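Local coordinates for DUF4848 domain-containing protein (PDB 4LB8) that is of unknown function but is probably an exported lipoprotein of the DUF4848 family in Bacteroides thetaiotaomicron, at residues G72-I77 / D111-S116; V101-T106 / K149-Q154; V181-S186 / Y213-N218. One frame throughout, in Å; residues are numbered along the deposited sequence.

Contact 1 of 3, residues G72-I77 / D111-S116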
loop_
_atom_site.group_PDB
_atom_site.type_symbol
_atom_site.label_atom_id
_atom_site.label_comp_id
_atom_site.label_asym_id
_atom_site.label_seq_id
_atom_site.Cartn_x
_atom_site.Cartn_y
_atom_site.Cartn_z
ATOM N N GLY A 72 -21.996 2.555 -18.005
ATOM C CA GLY A 72 -23.305 3.177 -17.825
ATOM C C GLY A 72 -24.262 2.240 -17.112
ATOM O O GLY A 72 -24.867 2.633 -16.122
ATOM N N GLU A 73 -24.342 0.971 -17.557
ATOM C CA GLU A 73 -25.171 -0.083 -16.957
ATOM C C GLU A 73 -24.707 -0.457 -15.502
ATOM O O GLU A 73 -25.560 -0.794 -14.685
ATOM C CB GLU A 73 -25.175 -1.334 -17.865
ATOM C CG GLU A 73 -26.166 -2.418 -17.455
ATOM C CD GLU A 73 -26.328 -3.631 -18.354
ATOM O OE1 GLU A 73 -25.878 -3.584 -19.524
ATOM O OE2 GLU A 73 -26.945 -4.622 -17.894
ATOM N N LEU A 74 -23.388 -0.415 -15.182
ATOM C CA LEU A 74 -22.912 -0.743 -13.825
ATOM C C LEU A 74 -23.348 0.358 -12.841
ATOM O O LEU A 74 -23.790 0.067 -11.722
ATOM C CB LEU A 74 -21.376 -0.941 -13.787
ATOM C CG LEU A 74 -20.718 -1.363 -12.441
ATOM C CD1 LEU A 74 -21.389 -2.587 -11.820
ATOM C CD2 LEU A 74 -19.217 -1.623 -12.607
ATOM N N ASP A 75 -23.235 1.619 -13.287
ATOM C CA ASP A 75 -23.616 2.798 -12.522
ATOM C C ASP A 75 -25.130 2.789 -12.236
ATOM O O ASP A 75 -25.543 3.193 -11.152
ATOM C CB ASP A 75 -23.214 4.063 -13.280
ATOM C CG ASP A 75 -23.113 5.272 -12.381
ATOM O OD1 ASP A 75 -22.085 5.403 -11.675
ATOM O OD2 ASP A 75 -24.072 6.084 -12.366
ATOM N N LYS A 76 -25.940 2.289 -13.187
ATOM C CA LYS A 76 -27.389 2.204 -13.047
ATOM C C LYS A 76 -27.777 1.066 -12.102
ATOM O O LYS A 76 -28.787 1.183 -11.409
ATOM C CB LYS A 76 -28.079 2.044 -14.419
ATOM C CG LYS A 76 -28.088 3.333 -15.258
ATOM C CD LYS A 76 -29.006 3.235 -16.489
ATOM C CE LYS A 76 -28.374 3.776 -17.764
ATOM N NZ LYS A 76 -29.165 3.427 -18.978
ATOM N N ILE A 77 -26.980 -0.024 -12.067
ATOM C CA ILE A 77 -27.225 -1.189 -11.205
ATOM C C ILE A 77 -26.978 -0.815 -9.734
ATOM O O ILE A 77 -27.689 -1.304 -8.861
ATOM C CB ILE A 77 -26.386 -2.420 -11.655
ATOM C CG1 ILE A 77 -27.072 -3.129 -12.835
ATOM C CG2 ILE A 77 -26.156 -3.417 -10.491
ATOM C CD1 ILE A 77 -26.297 -4.331 -13.441
ATOM N N ASP A 111 -13.760 -4.602 -6.558
ATOM C CA ASP A 111 -13.607 -3.852 -7.800
ATOM C C ASP A 111 -14.549 -4.496 -8.801
ATOM O O ASP A 111 -14.291 -5.581 -9.335
ATOM C CB ASP A 111 -12.149 -3.821 -8.262
ATOM C CG ASP A 111 -11.918 -3.344 -9.684
ATOM O OD1 ASP A 111 -12.811 -2.658 -10.242
ATOM O OD2 ASP A 111 -10.849 -3.656 -10.241
ATOM N N LEU A 112 -15.667 -3.795 -9.025
ATOM C CA LEU A 112 -16.813 -4.216 -9.814
ATOM C C LEU A 112 -16.699 -4.040 -11.291
ATOM O O LEU A 112 -17.482 -4.661 -12.014
ATOM C CB LEU A 112 -18.034 -3.401 -9.370
ATOM C CG LEU A 112 -18.394 -3.431 -7.923
ATOM C CD1 LEU A 112 -19.582 -2.581 -7.698
ATOM C CD2 LEU A 112 -18.643 -4.857 -7.440
ATOM N N SER A 113 -15.824 -3.121 -11.743
ATOM C CA SER A 113 -15.688 -2.688 -13.145
ATOM C C SER A 113 -15.171 -3.728 -14.125
ATOM O O SER A 113 -14.188 -4.413 -13.832
ATOM C CB SER A 113 -14.786 -1.466 -13.229
ATOM O OG SER A 113 -15.513 -0.338 -12.785
ATOM N N PRO A 114 -15.774 -3.808 -15.336
ATOM C CA PRO A 114 -15.203 -4.698 -16.371
ATOM C C PRO A 114 -13.954 -4.059 -16.954
ATOM O O PRO A 114 -13.821 -2.838 -16.913
ATOM C CB PRO A 114 -16.321 -4.804 -17.420
ATOM C CG PRO A 114 -17.082 -3.534 -17.303
ATOM C CD PRO A 114 -16.918 -3.027 -15.865
ATOM N N TYR A 115 -13.047 -4.869 -17.488
ATOM C CA TYR A 115 -11.789 -4.412 -18.088
ATOM C C TYR A 115 -11.609 -4.903 -19.505
ATOM O O TYR A 115 -12.068 -6.006 -19.844
ATOM C CB TYR A 115 -10.599 -4.908 -17.259
ATOM C CG TYR A 115 -10.442 -4.186 -15.947
ATOM C CD1 TYR A 115 -9.665 -3.034 -15.852
ATOM C CD2 TYR A 115 -11.072 -4.650 -14.788
ATOM C CE1 TYR A 115 -9.494 -2.375 -14.639
ATOM C CE2 TYR A 115 -10.934 -3.978 -13.576
ATOM C CZ TYR A 115 -10.139 -2.844 -13.505
ATOM O OH TYR A 115 -9.987 -2.163 -12.323
ATOM N N SER A 116 -10.871 -4.117 -20.320
ATOM C CA SER A 116 -10.486 -4.534 -21.678
ATOM C C SER A 116 -9.464 -5.658 -21.522
ATOM O O SER A 116 -8.700 -5.659 -20.557
ATOM C CB SER A 116 -9.890 -3.356 -22.451
ATOM O OG SER A 116 -9.942 -3.464 -23.866
#
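L74 reaches from its helix to the loop at L112, S113 and P114, and one methyl, CD2, does nearly all the touching. Its CG lies opposite the backbone N (chi1 -177°), and the second torsion leaves CD2 trans to CA, the most extended place a leucine methyl can take. CD2 therefore arrives end-on against a backbone surface: it is 3.5 Å from L112 O and 3.7 Å from S113 CA. Side-chain atoms add to this surface, with L112 CB 3.9 Å and P114 CD 4.2 Å from L74 CD2. Leucine suits a largely apolar surface of this kind because its branch at CG carries a methyl far enough from the helix to meet three residues at once, whereas the polar L112 O is met by a hydrogen bond from Y91 OH rather than by L74.

L112 turns differently. With CG trans to its own carbonyl carbon (chi1 -55°), it offers L74 only the root of its side chain, while its side chain also packs on F87. P114 contributes its CD, and proline's limited backbone freedom fits a segment that forms neither helix nor strand.

Behind this apolar face the loop is braced by D111. Y115 OH donates to D111 OD2 at 2.7 Å, entering on the syn side 19° out of the carboxylate plane, while S113 N gives D111 OD1 a weak Asx-turn bond.

F204 of the second subunit packs on L112, and R208 of the second subunit hydrogen-bonds to P114 O. Within the chain, helix 63-80 carries L74, and helix 84-98 flanks the junction, Y94 touching both L74 and P114.

Contact 2 of 3, residues V101-T106 / K149-Q154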
loop_
_atom_site.group_PDB
_atom_site.type_symbol
_atom_site.label_atom_id
_atom_site.label_comp_id
_atom_site.label_asym_id
_atom_site.label_seq_id
_atom_site.Cartn_x
_atom_site.Cartn_y
_atom_site.Cartn_z
ATOM N N VAL A 101 -16.334 -10.637 -23.714
ATOM C CA VAL A 101 -15.598 -9.570 -24.413
ATOM C C VAL A 101 -14.629 -8.915 -23.392
ATOM O O VAL A 101 -13.453 -8.667 -23.703
ATOM C CB VAL A 101 -16.551 -8.521 -25.052
ATOM C CG1 VAL A 101 -15.774 -7.465 -25.816
ATOM C CG2 VAL A 101 -17.567 -9.184 -25.969
ATOM N N PHE A 102 -15.132 -8.688 -22.150
ATOM C CA PHE A 102 -14.372 -8.070 -21.079
ATOM C C PHE A 102 -13.988 -9.057 -20.008
ATOM O O PHE A 102 -14.448 -10.185 -19.968
ATOM C CB PHE A 102 -15.114 -6.863 -20.478
ATOM C CG PHE A 102 -15.349 -5.769 -21.484
ATOM C CD1 PHE A 102 -14.346 -5.390 -22.375
ATOM C CD2 PHE A 102 -16.578 -5.118 -21.552
ATOM C CE1 PHE A 102 -14.562 -4.361 -23.304
ATOM C CE2 PHE A 102 -16.804 -4.105 -22.491
ATOM C CZ PHE A 102 -15.787 -3.722 -23.351
HETATM N N MSE A 103 -13.146 -8.591 -19.121
HETATM C CA MSE A 103 -12.452 -9.309 -18.064
HETATM C C MSE A 103 -12.739 -8.634 -16.717
HETATM O O MSE A 103 -12.769 -7.408 -16.636
HETATM C CB MSE A 103 -10.989 -9.154 -18.489
HETATM C CG MSE A 103 -9.974 -9.739 -17.632
HETATM SE SE MSE A 103 -8.288 -9.324 -18.472
HETATM C CE MSE A 103 -8.019 -7.513 -18.062
ATOM N N PHE A 104 -12.963 -9.421 -15.666
ATOM C CA PHE A 104 -13.249 -8.877 -14.330
ATOM C C PHE A 104 -12.046 -9.082 -13.412
ATOM O O PHE A 104 -11.168 -9.895 -13.730
ATOM C CB PHE A 104 -14.557 -9.469 -13.743
ATOM C CG PHE A 104 -15.779 -8.868 -14.414
ATOM C CD1 PHE A 104 -16.286 -7.636 -13.998
ATOM C CD2 PHE A 104 -16.335 -9.460 -15.549
ATOM C CE1 PHE A 104 -17.371 -7.049 -14.657
ATOM C CE2 PHE A 104 -17.403 -8.851 -16.231
ATOM C CZ PHE A 104 -17.919 -7.656 -15.774
ATOM N N ASN A 105 -11.959 -8.287 -12.337
ATOM C CA ASN A 105 -10.845 -8.313 -11.391
ATOM C C ASN A 105 -10.910 -9.561 -10.524
ATOM O O ASN A 105 -11.840 -9.724 -9.717
ATOM C CB ASN A 105 -10.842 -7.048 -10.523
ATOM C CG ASN A 105 -9.575 -6.779 -9.747
ATOM O OD1 ASN A 105 -8.831 -7.669 -9.365
ATOM N ND2 ASN A 105 -9.338 -5.529 -9.434
ATOM N N THR A 106 -9.888 -10.429 -10.696
ATOM C CA THR A 106 -9.710 -11.711 -10.002
ATOM C C THR A 106 -8.948 -11.554 -8.670
ATOM O O THR A 106 -8.939 -12.485 -7.861
ATOM C CB THR A 106 -8.985 -12.717 -10.908
ATOM O OG1 THR A 106 -7.757 -12.150 -11.370
ATOM C CG2 THR A 106 -9.823 -13.151 -12.074
ATOM N N LYS A 149 -4.836 -11.157 -13.752
ATOM C CA LYS A 149 -3.584 -11.247 -13.001
ATOM C C LYS A 149 -2.374 -10.930 -13.902
ATOM O O LYS A 149 -1.425 -10.309 -13.441
ATOM C CB LYS A 149 -3.439 -12.633 -12.344
ATOM C CG LYS A 149 -4.442 -12.890 -11.216
ATOM C CD LYS A 149 -3.938 -13.927 -10.192
ATOM C CE LYS A 149 -4.634 -13.858 -8.843
ATOM N NZ LYS A 149 -5.880 -14.673 -8.794
ATOM N N GLU A 150 -2.446 -11.273 -15.191
ATOM C CA GLU A 150 -1.379 -10.990 -16.151
ATOM C C GLU A 150 -1.242 -9.455 -16.390
ATOM O O GLU A 150 -0.127 -8.964 -16.565
ATOM C CB GLU A 150 -1.644 -11.753 -17.448
ATOM C CG GLU A 150 -0.430 -11.921 -18.342
ATOM C CD GLU A 150 -0.772 -12.175 -19.803
ATOM O OE1 GLU A 150 -1.725 -12.947 -20.063
ATOM O OE2 GLU A 150 -0.111 -11.579 -20.684
ATOM N N ARG A 151 -2.361 -8.706 -16.326
ATOM C CA ARG A 151 -2.393 -7.252 -16.496
ATOM C C ARG A 151 -1.753 -6.522 -15.303
ATOM O O ARG A 151 -1.034 -5.543 -15.512
ATOM C CB ARG A 151 -3.836 -6.760 -16.701
ATOM C CG ARG A 151 -3.959 -5.276 -17.009
ATOM C CD ARG A 151 -5.395 -4.833 -16.966
ATOM N NE ARG A 151 -5.498 -3.379 -17.083
ATOM C CZ ARG A 151 -5.732 -2.559 -16.062
ATOM N NH1 ARG A 151 -5.908 -3.045 -14.836
ATOM N NH2 ARG A 151 -5.814 -1.250 -16.259
ATOM N N GLN A 152 -2.050 -6.963 -14.065
ATOM C CA GLN A 152 -1.521 -6.342 -12.840
ATOM C C GLN A 152 -0.176 -6.940 -12.410
ATOM O O GLN A 152 0.453 -6.395 -11.497
ATOM C CB GLN A 152 -2.533 -6.451 -11.682
ATOM C CG GLN A 152 -3.752 -5.549 -11.838
ATOM C CD GLN A 152 -3.428 -4.076 -11.854
ATOM O OE1 GLN A 152 -3.494 -3.415 -12.899
ATOM N NE2 GLN A 152 -3.083 -3.526 -10.697
ATOM N N GLN A 153 0.278 -8.031 -13.080
ATOM C CA GLN A 153 1.524 -8.740 -12.759
ATOM C C GLN A 153 2.725 -7.787 -12.747
ATOM O O GLN A 153 2.829 -6.868 -13.565
ATOM C CB GLN A 153 1.766 -9.980 -13.664
ATOM C CG GLN A 153 2.834 -9.888 -14.759
ATOM C CD GLN A 153 3.392 -11.256 -15.086
ATOM O OE1 GLN A 153 2.876 -11.988 -15.942
ATOM N NE2 GLN A 153 4.460 -11.635 -14.396
ATOM N N GLN A 154 3.589 -8.008 -11.747
ATOM C CA GLN A 154 4.797 -7.243 -11.459
ATOM C C GLN A 154 5.758 -8.120 -10.625
ATOM O O GLN A 154 5.299 -9.000 -9.890
ATOM C CB GLN A 154 4.401 -5.948 -10.701
ATOM C CG GLN A 154 5.459 -4.846 -10.661
ATOM C CD GLN A 154 5.732 -4.201 -11.992
ATOM O OE1 GLN A 154 4.826 -3.740 -12.700
ATOM N NE2 GLN A 154 7.007 -4.137 -12.341
#
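M103, present as selenomethionine, is extended through chi1 and chi2 and then bends at chi3 (76°), which swings CE toward R151. R151 keeps CG opposite its backbone N (chi1 -175°) and stays straight as far as NE, so the two long chains cross obliquely and M103 CE rests 3.9 Å from R151 CD. The methyl thus meets the aliphatic shaft rather than the guanidinium, a use to which the slim, flexible methionine and the long arginine are both suited.

The second touch lies nearer the surface. T106 OG1 sits 3.4 Å from K149 CG, a polar atom beside a methylene without a bond between them. K149 bends at chi4 (87°), bringing NZ back within 3.9 Å of T106 O, close but not a hydrogen bond.

These pairs dock the short helix 148-152 on the loop that follows helix 84-98. F148, at the start of that helix, also touches M103 and T106, and the loop is itself held by backbone bonding between M103 and Y115.

Beyond the contact, R151 makes a cation-pi interaction with Y184 of the second subunit, whose N195 also packs on R151.

Contact 3 of 3, residues V181-S186 / Y213-N218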
loop_
_atom_site.group_PDB
_atom_site.type_symbol
_atom_site.label_atom_id
_atom_site.label_comp_id
_atom_site.label_asym_id
_atom_site.label_seq_id
_atom_site.Cartn_x
_atom_site.Cartn_y
_atom_site.Cartn_z
ATOM N N VAL A 181 4.770 4.149 10.758
ATOM C CA VAL A 181 4.222 4.064 12.113
ATOM C C VAL A 181 3.410 2.749 12.247
ATOM O O VAL A 181 2.764 2.313 11.307
ATOM C CB VAL A 181 3.439 5.339 12.551
ATOM C CG1 VAL A 181 2.139 5.514 11.782
ATOM C CG2 VAL A 181 3.216 5.372 14.067
ATOM N N GLY A 182 3.491 2.126 13.404
ATOM C CA GLY A 182 2.757 0.906 13.696
ATOM C C GLY A 182 2.290 0.799 15.135
ATOM O O GLY A 182 2.860 1.420 16.034
ATOM N N LEU A 183 1.214 0.025 15.333
ATOM C CA LEU A 183 0.641 -0.351 16.614
ATOM C C LEU A 183 0.289 -1.844 16.518
ATOM O O LEU A 183 -0.614 -2.236 15.764
ATOM C CB LEU A 183 -0.564 0.513 17.014
ATOM C CG LEU A 183 -1.204 0.212 18.391
ATOM C CD1 LEU A 183 -0.200 0.249 19.510
ATOM C CD2 LEU A 183 -2.347 1.161 18.656
ATOM N N TYR A 184 1.073 -2.665 17.240
ATOM C CA TYR A 184 0.977 -4.112 17.260
ATOM C C TYR A 184 0.511 -4.549 18.639
ATOM O O TYR A 184 1.081 -4.113 19.638
ATOM C CB TYR A 184 2.334 -4.750 16.834
ATOM C CG TYR A 184 2.709 -4.319 15.428
ATOM C CD1 TYR A 184 2.224 -5.005 14.313
ATOM C CD2 TYR A 184 3.418 -3.132 15.203
ATOM C CE1 TYR A 184 2.445 -4.536 13.013
ATOM C CE2 TYR A 184 3.641 -2.654 13.907
ATOM C CZ TYR A 184 3.157 -3.363 12.817
ATOM O OH TYR A 184 3.406 -2.934 11.538
ATOM N N LEU A 185 -0.564 -5.376 18.685
ATOM C CA LEU A 185 -1.161 -5.896 19.917
ATOM C C LEU A 185 -1.068 -7.396 20.022
ATOM O O LEU A 185 -1.252 -8.112 19.029
ATOM C CB LEU A 185 -2.640 -5.490 20.058
ATOM C CG LEU A 185 -2.974 -3.994 20.062
ATOM C CD1 LEU A 185 -4.455 -3.811 20.224
ATOM C CD2 LEU A 185 -2.181 -3.216 21.133
ATOM N N SER A 186 -0.815 -7.875 21.246
ATOM C CA SER A 186 -0.736 -9.295 21.604
ATOM C C SER A 186 -1.259 -9.448 23.031
ATOM O O SER A 186 -1.444 -8.437 23.706
ATOM C CB SER A 186 0.679 -9.855 21.429
ATOM O OG SER A 186 1.662 -9.260 22.263
ATOM N N TYR A 213 3.264 9.627 19.177
ATOM C CA TYR A 213 2.250 8.700 18.662
ATOM C C TYR A 213 0.861 9.183 19.010
ATOM O O TYR A 213 0.646 9.833 20.043
ATOM C CB TYR A 213 2.440 7.268 19.164
ATOM C CG TYR A 213 3.803 6.699 18.864
ATOM C CD1 TYR A 213 4.854 6.837 19.769
ATOM C CD2 TYR A 213 4.040 5.999 17.691
ATOM C CE1 TYR A 213 6.112 6.307 19.497
ATOM C CE2 TYR A 213 5.291 5.467 17.411
ATOM C CZ TYR A 213 6.326 5.624 18.314
ATOM O OH TYR A 213 7.561 5.105 18.018
ATOM N N HIS A 214 -0.079 8.854 18.113
ATOM C CA HIS A 214 -1.488 9.219 18.144
ATOM C C HIS A 214 -2.342 8.015 17.762
ATOM O O HIS A 214 -2.194 7.439 16.684
ATOM C CB HIS A 214 -1.761 10.389 17.196
ATOM C CG HIS A 214 -0.955 11.621 17.469
ATOM N ND1 HIS A 214 -1.191 12.409 18.587
ATOM C CD2 HIS A 214 0.042 12.176 16.745
ATOM C CE1 HIS A 214 -0.317 13.394 18.516
ATOM N NE2 HIS A 214 0.426 13.316 17.410
ATOM N N ALA A 215 -3.213 7.625 18.683
ATOM C CA ALA A 215 -4.091 6.492 18.488
ATOM C C ALA A 215 -5.503 6.843 18.890
ATOM O O ALA A 215 -5.727 7.758 19.693
ATOM C CB ALA A 215 -3.590 5.298 19.294
ATOM N N LYS A 216 -6.443 6.135 18.273
ATOM C CA LYS A 216 -7.880 6.146 18.483
ATOM C C LYS A 216 -8.285 4.685 18.715
ATOM O O LYS A 216 -8.190 3.841 17.818
ATOM C CB LYS A 216 -8.599 6.779 17.284
ATOM C CG LYS A 216 -8.843 8.275 17.433
ATOM C CD LYS A 216 -9.348 8.915 16.124
ATOM C CE LYS A 216 -10.836 8.720 15.870
ATOM N NZ LYS A 216 -11.180 8.817 14.420
ATOM N N VAL A 217 -8.647 4.377 19.943
ATOM C CA VAL A 217 -8.944 3.019 20.400
ATOM C C VAL A 217 -10.431 2.905 20.761
ATOM O O VAL A 217 -10.960 3.743 21.501
ATOM C CB VAL A 217 -8.022 2.712 21.626
ATOM C CG1 VAL A 217 -8.255 1.308 22.193
ATOM C CG2 VAL A 217 -6.545 2.942 21.299
ATOM N N ASN A 218 -11.106 1.881 20.234
ATOM C CA ASN A 218 -12.511 1.626 20.595
ATOM C C ASN A 218 -12.656 0.134 20.789
ATOM O O ASN A 218 -12.799 -0.588 19.798
ATOM C CB ASN A 218 -13.499 2.175 19.555
ATOM C CG ASN A 218 -14.948 2.076 19.970
ATOM O OD1 ASN A 218 -15.299 1.878 21.136
ATOM N ND2 ASN A 218 -15.829 2.201 19.011
#
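Y213 meets V181 where two sheets pack together, and its side chain can be traced outward from CB. The bond from CA to CB points toward strand 179-188, and CG is set trans to the carbonyl carbon (chi1 -56°), which lays the ring alongside V181. CG itself comes no closer than 5.0 Å to V181 CG2. One edge of the ring makes the contact: CD2 is 3.8 Å and CE2 3.9 Å from V181 CG2, which lies near the ring plane, so the methyl butts against the rim instead of covering a face. The other edge, CD1 and CE1, faces away from V181. At the tip OH turns polar, bonding to G252 O and weakly to S198 OG, while the ring as a whole meets that of F196 at about 55°. Tyrosine suits the place by joining an apolar edge to a hydroxyl that can be satisfied within the core.

This is packing between two antiparallel sheets, as in a beta-sandwich. Strand 179-188 belongs to the larger sheet and strand 213-220 to the four-stranded one; V181 CA and Y213 CA lie 8.3 Å apart, too far for paired strands of one sheet. On the second strand Y213, A215 and V217 point toward the first, whereas H214 and K216 point away, H214 stacking on W274 and K216 forming a salt bridge to E272.

Further along, L183 CD2 approaches A215 CB loosely, at 4.4 Å, the short alanine side chain letting the leucine's methyl lie close to the strand. I273 of strand 268-275 touches both V181 and L183, and I246 lies against A215. Between V181 and L183, glycine lets the Y184 ring lie close over the backbone, Y184 CE2 being 3.7 Å from G182 CA.

Overall arrangement
Contacts 1 and 2 have centres 15 Å apart and touch directly, through the probable N105 ND2 to D111 OD2 hydrogen bond. Their segments alternate along the chain, and both use the loop between helix 84-98 and strand 132-135; contact 1 ties it to helix 63-80, contact 2 to helix 148-152. Contact 3 comes later in sequence, beyond the chain's centre, its centre 37 Å from that of contact 1 and 35 Å from that of contact 2. The chain thus has a part with most of the helices and a small mixed sheet, and an all-beta part. R151 of contact 2 makes a cation-pi interaction with Y184 of contact 3 in the second subunit, so the dimer joins the two parts across chains.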